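Local coordinates for protein UDP-glucose 4-epimerase (Brucella ovis, PDB 4WOK) that probably interconverts UDP-glucose and UDP-galactose by inverting the sugar at C4, with bound NAD as cofactor, at residues F124-A129 / I157-L162; V174-F179 / L257-G262. The protein carries 2 engineered substitutions. All blocks are in the same frame, centred on the assembly; numbering follows the deposited sequence.

Contact 1: F124-A129 / I157-L162; sequences FSSSCA and IAEHML. With NAD (nicotinamide-adenine-dinucleotide), chain B.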
loop_
_atom_site.group_PDB
_atom_site.type_symbol
_atom_site.label_atom_id
_atom_site.label_comp_id
_atom_site.label_asym_id
_atom_site.label_seq_id
_atom_site.Cartn_x
_atom_site.Cartn_y
_atom_site.Cartn_z
ATOM N N PHE A 124 8.455 -5.354 3.851
ATOM C CA PHE A 124 7.348 -4.870 4.682
ATOM C C PHE A 124 6.646 -3.682 4.041
ATOM O O PHE A 124 7.274 -2.666 3.749
ATOM C CB PHE A 124 7.850 -4.465 6.066
ATOM C CG PHE A 124 6.760 -3.919 6.958
ATOM C CD1 PHE A 124 5.703 -4.726 7.356
ATOM C CD2 PHE A 124 6.773 -2.595 7.364
ATOM C CE1 PHE A 124 4.670 -4.213 8.173
ATOM C CE2 PHE A 124 5.746 -2.069 8.176
ATOM C CZ PHE A 124 4.701 -2.886 8.581
ATOM N N SER A 125 5.341 -3.803 3.817
ATOM C CA SER A 125 4.586 -2.700 3.241
ATOM C C SER A 125 4.197 -1.759 4.367
ATOM O O SER A 125 3.329 -2.063 5.175
ATOM C CB SER A 125 3.345 -3.204 2.484
ATOM O OG SER A 125 3.278 -2.628 1.176
ATOM N N SER A 126 4.869 -0.619 4.428
ATOM C CA SER A 126 4.650 0.340 5.490
ATOM C C SER A 126 3.810 1.486 4.952
ATOM O O SER A 126 3.113 1.321 3.958
ATOM C CB SER A 126 5.988 0.840 6.040
ATOM O OG SER A 126 5.806 1.583 7.234
ATOM N N SER A 127 3.893 2.650 5.586
ATOM C CA SER A 127 3.064 3.795 5.203
ATOM C C SER A 127 3.769 5.091 5.506
ATOM O O SER A 127 4.513 5.174 6.476
ATOM C CB SER A 127 1.722 3.768 5.946
ATOM O OG SER A 127 0.995 4.962 5.688
ATOM N N CYS A 128 3.529 6.106 4.687
ATOM C CA CYS A 128 4.051 7.434 4.976
ATOM C C CYS A 128 3.263 8.089 6.107
ATOM O O CYS A 128 3.602 9.182 6.557
ATOM C CB CYS A 128 4.022 8.314 3.730
ATOM S SG CYS A 128 5.302 7.924 2.521
ATOM N N ALA A 129 2.214 7.413 6.574
ATOM C CA ALA A 129 1.503 7.867 7.767
ATOM C C ALA A 129 2.411 7.837 9.004
ATOM O O ALA A 129 2.111 8.475 10.014
ATOM C CB ALA A 129 0.257 7.020 8.006
ATOM N N ILE A 157 5.677 1.049 14.729
ATOM C CA ILE A 157 6.092 0.004 15.671
ATOM C C ILE A 157 6.619 -1.204 14.904
ATOM O O ILE A 157 7.658 -1.755 15.253
ATOM C CB ILE A 157 4.930 -0.427 16.594
ATOM C CG1 ILE A 157 4.551 0.711 17.544
ATOM C CG2 ILE A 157 5.293 -1.710 17.364
ATOM C CD1 ILE A 157 3.215 0.484 18.252
ATOM N N ALA A 158 5.925 -1.596 13.838
ATOM C CA ALA A 158 6.418 -2.698 13.012
ATOM C C ALA A 158 7.786 -2.386 12.393
ATOM O O ALA A 158 8.640 -3.260 12.307
ATOM C CB ALA A 158 5.421 -3.039 11.922
ATOM N N GLU A 159 8.000 -1.145 11.965
ATOM C CA GLU A 159 9.312 -0.787 11.422
ATOM C C GLU A 159 10.413 -0.987 12.475
ATOM O O GLU A 159 11.457 -1.571 12.193
ATOM C CB GLU A 159 9.329 0.659 10.911
ATOM C CG GLU A 159 8.438 0.900 9.690
ATOM C CD GLU A 159 8.726 2.225 9.001
ATOM O OE1 GLU A 159 9.493 3.036 9.561
ATOM O OE2 GLU A 159 8.187 2.457 7.896
ATOM N N HIS A 160 10.174 -0.507 13.691
ATOM C CA HIS A 160 11.169 -0.652 14.754
ATOM C C HIS A 160 11.326 -2.105 15.183
ATOM O O HIS A 160 12.416 -2.519 15.566
ATOM C CB HIS A 160 10.802 0.213 15.957
ATOM C CG HIS A 160 10.990 1.674 15.710
ATOM N ND1 HIS A 160 10.146 2.634 16.219
ATOM C CD2 HIS A 160 11.928 2.337 14.995
ATOM C CE1 HIS A 160 10.557 3.828 15.833
ATOM N NE2 HIS A 160 11.633 3.675 15.085
ATOM N N MET A 161 10.242 -2.871 15.124
ATOM C CA MET A 161 10.318 -4.296 15.433
ATOM C C MET A 161 11.221 -4.997 14.425
ATOM O O MET A 161 12.060 -5.829 14.792
ATOM C CB MET A 161 8.927 -4.927 15.421
ATOM C CG MET A 161 8.867 -6.317 16.067
ATOM S SD MET A 161 7.295 -7.138 15.717
ATOM C CE MET A 161 6.149 -6.125 16.677
ATOM N N LEU A 162 11.043 -4.661 13.150
ATOM C CA LEU A 162 11.964 -5.144 12.108
ATOM C C LEU A 162 13.427 -4.862 12.452
ATOM O O LEU A 162 14.279 -5.752 12.350
ATOM C CB LEU A 162 11.629 -4.505 10.753
ATOM C CG LEU A 162 10.401 -5.064 10.043
ATOM C CD1 LEU A 162 9.977 -4.116 8.942
ATOM C CD2 LEU A 162 10.698 -6.435 9.460
HETATM P PA NAD B . -6.223 -4.985 1.299
HETATM O O1A NAD B . -7.067 -5.061 2.557
HETATM O O2A NAD B . -6.770 -5.123 -0.091
HETATM O O5B NAD B . -5.136 -6.327 1.439
HETATM C C5B NAD B . -4.962 -6.704 2.788
HETATM C C4B NAD B . -4.825 -8.249 2.739
HETATM O O4B NAD B . -4.354 -8.747 3.999
HETATM C C3B NAD B . -6.263 -8.736 2.524
HETATM O O3B NAD B . -6.232 -9.702 1.504
HETATM C C2B NAD B . -6.618 -9.351 3.901
HETATM O O2B NAD B . -7.485 -10.406 3.758
HETATM C C1B NAD B . -5.205 -9.845 4.380
HETATM N N9A NAD B . -5.096 -9.882 5.851
HETATM C C8A NAD B . -5.416 -8.878 6.791
HETATM N N7A NAD B . -5.156 -9.250 8.049
HETATM C C5A NAD B . -4.652 -10.551 7.921
HETATM C C6A NAD B . -4.207 -11.486 8.881
HETATM N N6A NAD B . -4.235 -11.174 10.221
HETATM N N1A NAD B . -3.750 -12.695 8.479
HETATM C C2A NAD B . -3.752 -12.963 7.133
HETATM N N3A NAD B . -4.159 -12.169 6.101
HETATM C C4A NAD B . -4.598 -10.955 6.556
HETATM O O3 NAD B . -5.363 -3.676 1.661
HETATM P PN NAD B . -4.278 -3.186 0.567
HETATM O O1N NAD B . -3.847 -4.131 -0.518
HETATM O O2N NAD B . -4.594 -1.743 0.387
HETATM O O5D NAD B . -2.823 -2.832 1.429
HETATM C C5D NAD B . -2.283 -3.915 2.007
HETATM C C4D NAD B . -0.959 -3.439 2.606
HETATM O O4D NAD B . -0.586 -2.143 1.980
HETATM C C3D NAD B . -1.157 -3.133 4.104
HETATM O O3D NAD B . 0.065 -3.411 4.709
HETATM C C2D NAD B . -1.419 -1.623 4.071
HETATM O O2D NAD B . -1.066 -0.954 5.216
HETATM C C1D NAD B . -0.342 -1.256 3.022
HETATM N N1N NAD B . -0.616 0.186 2.529
HETATM C C2N NAD B . -1.706 0.379 1.683
HETATM C C3N NAD B . -1.972 1.695 1.222
HETATM C C7N NAD B . -3.148 1.917 0.309
HETATM O O7N NAD B . -3.386 3.044 -0.137
HETATM N N7N NAD B . -3.947 0.838 -0.015
HETATM C C4N NAD B . -1.149 2.745 1.634
HETATM C C5N NAD B . -0.068 2.516 2.485
HETATM C C6N NAD B . 0.194 1.216 2.938
#
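Ala158 and Phe124 bring helix 150-169 against the C-terminal end of strand 121-125, within the Rossmann-type fold of the NAD-dependent epimerase/dehydratase family. The helix also carries Tyr151 and Lys155, which fit the YxxxK pattern of short-chain dehydrogenases and reductases. The Ala158 methyl CB meets the far end of the Phe124 ring, 3.4 Å from CZ. Phe124 CG is turned away from its own backbone N (chi1 178°), and this carries the ring out to the helix. Glu159 comes next. Its chain starts with CG beside the backbone N and then runs extended, so the carboxylate reaches over to the loop after the strand. Ser126 OG donates to Glu159 OE2 at 2.6 Å. It meets that oxygen on the anti side, 27° out of the carboxylate plane. The other oxygen, OE1, forms a salt bridge with Arg177 and a hydrogen bond with Gln145. Both carboxylate oxygens of this buried group are therefore held, which fixes its rotation. The nearby arginine would probably favour the charged form. One turn after Ala158, Leu162 reaches the other end of the same phenylalanine. Its CD1 lies 3.6 Å from Phe124 CB and 3.8 Å from Phe124 CG. The methyls of Ala158 and Leu162 thus touch the CZ end and the CB end of the side chain. On the cofactor side, Ser125 O at the strand end accepts a hydrogen bond from Lys155, and Ser126 O in the loop lies 3.1 Å from C6N of the NAD nicotinamide ring.

Contact 2: V174-F179 / L257-G262; sequences VALRYF and LAVNLG. With NAD (nicotinamide-adenine-dinucleotide), chain B.
Val174 to Arg177 pair in register with Leu257 to Asn260, forming the last two strands at one edge of the parallel Rossmann-type sheet. Four backbone hydrogen bonds join the segments: Ala175 N to Leu257 O, Val259 N to Ala175 O, Arg177 N to Val259 O, and Leu261 N to Arg177 O, the last 2.7 Å long. A water continues the link, donating to Leu261 O and accepting from Phe179 N. Apolar contacts fill the face bearing Leu176 and Val259, where Leu176 CD2 and Val259 CG2 are 3.6 Å apart. Helices 236-251 and 304-310 cover this side. Leu261 CD1 adds a contact with Leu176 CB at 3.9 Å. Polar groups gather on the other face. The Ala258 methyl sits over one face of the Arg177 guanidinium, off centre toward the rim, with CB 3.7 Å from Arg177 NH2. Glu159 and Tyr131 hold this guanidinium. Tyr131 also bonds Asn260 OD1, so one hydroxyl serves both strands. Tyr178 and Phe179 both meet the cofactor. Tyr178 CG lies between the backbone N and the carbonyl carbon (chi1 49°), and the ring extends to the nicotinamide. Its OH hydrogen-bonds Ser125 OG and approaches NAD O4D to 3.1 Å. Tyr178 CE2 is 3.4 Å and Phe179 O 3.2 Å from NAD C4N.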
loop_
_atom_site.group_PDB
_atom_site.type_symbol
_atom_site.label_atom_id
_atom_site.label_comp_id
_atom_site.label_asym_id
_atom_site.label_seq_id
_atom_site.Cartn_x
_atom_site.Cartn_y
_atom_site.Cartn_z
ATOM N N VAL A 174 13.405 -4.819 3.958
ATOM C CA VAL A 174 13.192 -3.551 3.290
ATOM C C VAL A 174 11.810 -3.104 3.700
ATOM O O VAL A 174 10.846 -3.854 3.526
ATOM C CB VAL A 174 13.265 -3.658 1.759
ATOM C CG1 VAL A 174 12.895 -2.323 1.096
ATOM C CG2 VAL A 174 14.651 -4.117 1.311
ATOM N N ALA A 175 11.716 -1.908 4.264
ATOM C CA ALA A 175 10.425 -1.328 4.594
ATOM C C ALA A 175 10.096 -0.323 3.507
ATOM O O ALA A 175 10.932 0.505 3.155
ATOM C CB ALA A 175 10.447 -0.671 5.974
ATOM N N LEU A 176 8.886 -0.408 2.962
ATOM C CA LEU A 176 8.492 0.466 1.866
ATOM C C LEU A 176 7.345 1.369 2.301
ATOM O O LEU A 176 6.268 0.889 2.662
ATOM C CB LEU A 176 8.098 -0.357 0.637
ATOM C CG LEU A 176 9.202 -1.241 0.043
ATOM C CD1 LEU A 176 8.637 -2.136 -1.056
ATOM C CD2 LEU A 176 10.376 -0.411 -0.496
ATOM N N ARG A 177 7.593 2.676 2.261
ATOM C CA ARG A 177 6.639 3.670 2.733
ATOM C C ARG A 177 5.994 4.400 1.554
ATOM O O ARG A 177 6.686 4.868 0.650
ATOM C CB ARG A 177 7.328 4.689 3.659
ATOM C CG ARG A 177 8.088 4.087 4.837
ATOM C CD ARG A 177 8.843 5.173 5.610
ATOM N NE ARG A 177 9.617 4.640 6.729
ATOM C CZ ARG A 177 10.762 5.174 7.159
ATOM N NH1 ARG A 177 11.261 6.251 6.564
ATOM N NH2 ARG A 177 11.407 4.638 8.185
ATOM N N TYR A 178 4.669 4.494 1.562
ATOM C CA TYR A 178 3.972 5.250 0.524
ATOM C C TYR A 178 2.644 5.732 1.069
ATOM O O TYR A 178 2.202 5.281 2.133
ATOM C CB TYR A 178 3.777 4.405 -0.739
ATOM C CG TYR A 178 3.198 3.022 -0.477
ATOM C CD1 TYR A 178 4.016 1.960 -0.080
ATOM C CD2 TYR A 178 1.844 2.779 -0.650
ATOM C CE1 TYR A 178 3.489 0.708 0.158
ATOM C CE2 TYR A 178 1.308 1.530 -0.431
ATOM C CZ TYR A 178 2.133 0.497 -0.020
ATOM O OH TYR A 178 1.594 -0.751 0.210
ATOM N N PHE A 179 2.009 6.654 0.346
ATOM C CA PHE A 179 0.759 7.249 0.819
ATOM C C PHE A 179 -0.502 6.537 0.318
ATOM O O PHE A 179 -1.201 5.881 1.097
ATOM C CB PHE A 179 0.699 8.730 0.420
ATOM C CG PHE A 179 1.386 9.651 1.396
ATOM C CD1 PHE A 179 0.856 9.857 2.667
ATOM C CD2 PHE A 179 2.558 10.309 1.047
ATOM C CE1 PHE A 179 1.479 10.707 3.570
ATOM C CE2 PHE A 179 3.185 11.163 1.939
ATOM C CZ PHE A 179 2.643 11.362 3.205
ATOM N N LEU A 257 16.860 -1.622 4.338
ATOM C CA LEU A 257 16.446 -0.338 3.778
ATOM C C LEU A 257 15.092 0.083 4.314
ATOM O O LEU A 257 14.256 -0.760 4.644
ATOM C CB LEU A 257 16.359 -0.401 2.253
ATOM C CG LEU A 257 17.587 -0.540 1.368
ATOM C CD1 LEU A 257 17.134 -0.647 -0.085
ATOM C CD2 LEU A 257 18.527 0.647 1.564
ATOM N N ALA A 258 14.884 1.391 4.394
ATOM C CA ALA A 258 13.549 1.957 4.532
ATOM C C ALA A 258 13.461 3.133 3.570
ATOM O O ALA A 258 14.143 4.146 3.757
ATOM C CB ALA A 258 13.276 2.388 5.967
ATOM N N VAL A 259 12.657 2.987 2.517
ATOM C CA VAL A 259 12.552 4.027 1.499
ATOM C C VAL A 259 11.104 4.388 1.149
ATOM O O VAL A 259 10.200 3.564 1.263
ATOM C CB VAL A 259 13.290 3.620 0.198
ATOM C CG1 VAL A 259 14.768 3.335 0.479
ATOM C CG2 VAL A 259 12.633 2.418 -0.445
ATOM N N ASN A 260 10.914 5.639 0.726
ATOM C CA ASN A 260 9.651 6.139 0.207
ATOM C C ASN A 260 9.386 5.681 -1.222
ATOM O O ASN A 260 10.314 5.568 -2.024
ATOM C CB ASN A 260 9.632 7.666 0.225
ATOM C CG ASN A 260 9.682 8.249 1.620
ATOM O OD1 ASN A 260 9.292 7.606 2.594
ATOM N ND2 ASN A 260 10.151 9.496 1.719
ATOM N N LEU A 261 8.117 5.448 -1.541
ATOM C CA LEU A 261 7.690 5.165 -2.907
ATOM C C LEU A 261 6.701 6.228 -3.365
ATOM O O LEU A 261 5.758 6.554 -2.648
ATOM C CB LEU A 261 7.047 3.783 -3.006
ATOM C CG LEU A 261 7.898 2.587 -2.576
ATOM C CD1 LEU A 261 7.097 1.305 -2.696
ATOM C CD2 LEU A 261 9.169 2.517 -3.402
ATOM N N GLY A 262 6.924 6.770 -4.560
ATOM C CA GLY A 262 6.037 7.765 -5.123
ATOM C C GLY A 262 6.619 8.456 -6.345
ATOM O O GLY A 262 7.700 8.108 -6.817
HETATM P PA NAD B . -6.223 -4.985 1.299
HETATM O O1A NAD B . -7.067 -5.061 2.557
HETATM O O2A NAD B . -6.770 -5.123 -0.091
HETATM O O5B NAD B . -5.136 -6.327 1.439
HETATM C C5B NAD B . -4.962 -6.704 2.788
HETATM C C4B NAD B . -4.825 -8.249 2.739
HETATM O O4B NAD B . -4.354 -8.747 3.999
HETATM C C3B NAD B . -6.263 -8.736 2.524
HETATM O O3B NAD B . -6.232 -9.702 1.504
HETATM C C2B NAD B . -6.618 -9.351 3.901
HETATM O O2B NAD B . -7.485 -10.406 3.758
HETATM C C1B NAD B . -5.205 -9.845 4.380
HETATM N N9A NAD B . -5.096 -9.882 5.851
HETATM C C8A NAD B . -5.416 -8.878 6.791
HETATM N N7A NAD B . -5.156 -9.250 8.049
HETATM C C5A NAD B . -4.652 -10.551 7.921
HETATM C C6A NAD B . -4.207 -11.486 8.881
HETATM N N6A NAD B . -4.235 -11.174 10.221
HETATM N N1A NAD B . -3.750 -12.695 8.479
HETATM C C2A NAD B . -3.752 -12.963 7.133
HETATM N N3A NAD B . -4.159 -12.169 6.101
HETATM C C4A NAD B . -4.598 -10.955 6.556
HETATM O O3 NAD B . -5.363 -3.676 1.661
HETATM P PN NAD B . -4.278 -3.186 0.567
HETATM O O1N NAD B . -3.847 -4.131 -0.518
HETATM O O2N NAD B . -4.594 -1.743 0.387
HETATM O O5D NAD B . -2.823 -2.832 1.429
HETATM C C5D NAD B . -2.283 -3.915 2.007
HETATM C C4D NAD B . -0.959 -3.439 2.606
HETATM O O4D NAD B . -0.586 -2.143 1.980
HETATM C C3D NAD B . -1.157 -3.133 4.104
HETATM O O3D NAD B . 0.065 -3.411 4.709
HETATM C C2D NAD B . -1.419 -1.623 4.071
HETATM O O2D NAD B . -1.066 -0.954 5.216
HETATM C C1D NAD B . -0.342 -1.256 3.022
HETATM N N1N NAD B . -0.616 0.186 2.529
HETATM C C2N NAD B . -1.706 0.379 1.683
HETATM C C3N NAD B . -1.972 1.695 1.222
HETATM C C7N NAD B . -3.148 1.917 0.309
HETATM O O7N NAD B . -3.386 3.044 -0.137
HETATM N N7N NAD B . -3.947 0.838 -0.015
HETATM C C4N NAD B . -1.149 2.745 1.634
HETATM C C5N NAD B . -0.068 2.516 2.485
HETATM C C6N NAD B . 0.194 1.216 2.938
HETATM O O HOH W 1 3.403 7.822 -1.625
#

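From the N terminus, strand 121-125 comes first. Contact 1 closes a loop over the 27 residues between segments 124-129 and 157-162. The chain then enters strand 172-177, which completes a beta-alpha-beta unit beside strand 121-125. Contact 2 closes a longer loop of 77 residues, ending at the edge strand 257-260. The loops follow in series and neither nests nor crosses. The two contacts touch across neighbouring strands: Ser126 N is 2.7 Å from Leu176 O, and Ser125 OG is 2.7 Å from Tyr178 OH, both probable hydrogen bonds. Cys128 also packs on Phe179. Together they join one helix and three adjacent strands, and segments 124-129 and 174-179 reach the nicotinamide end of NAD.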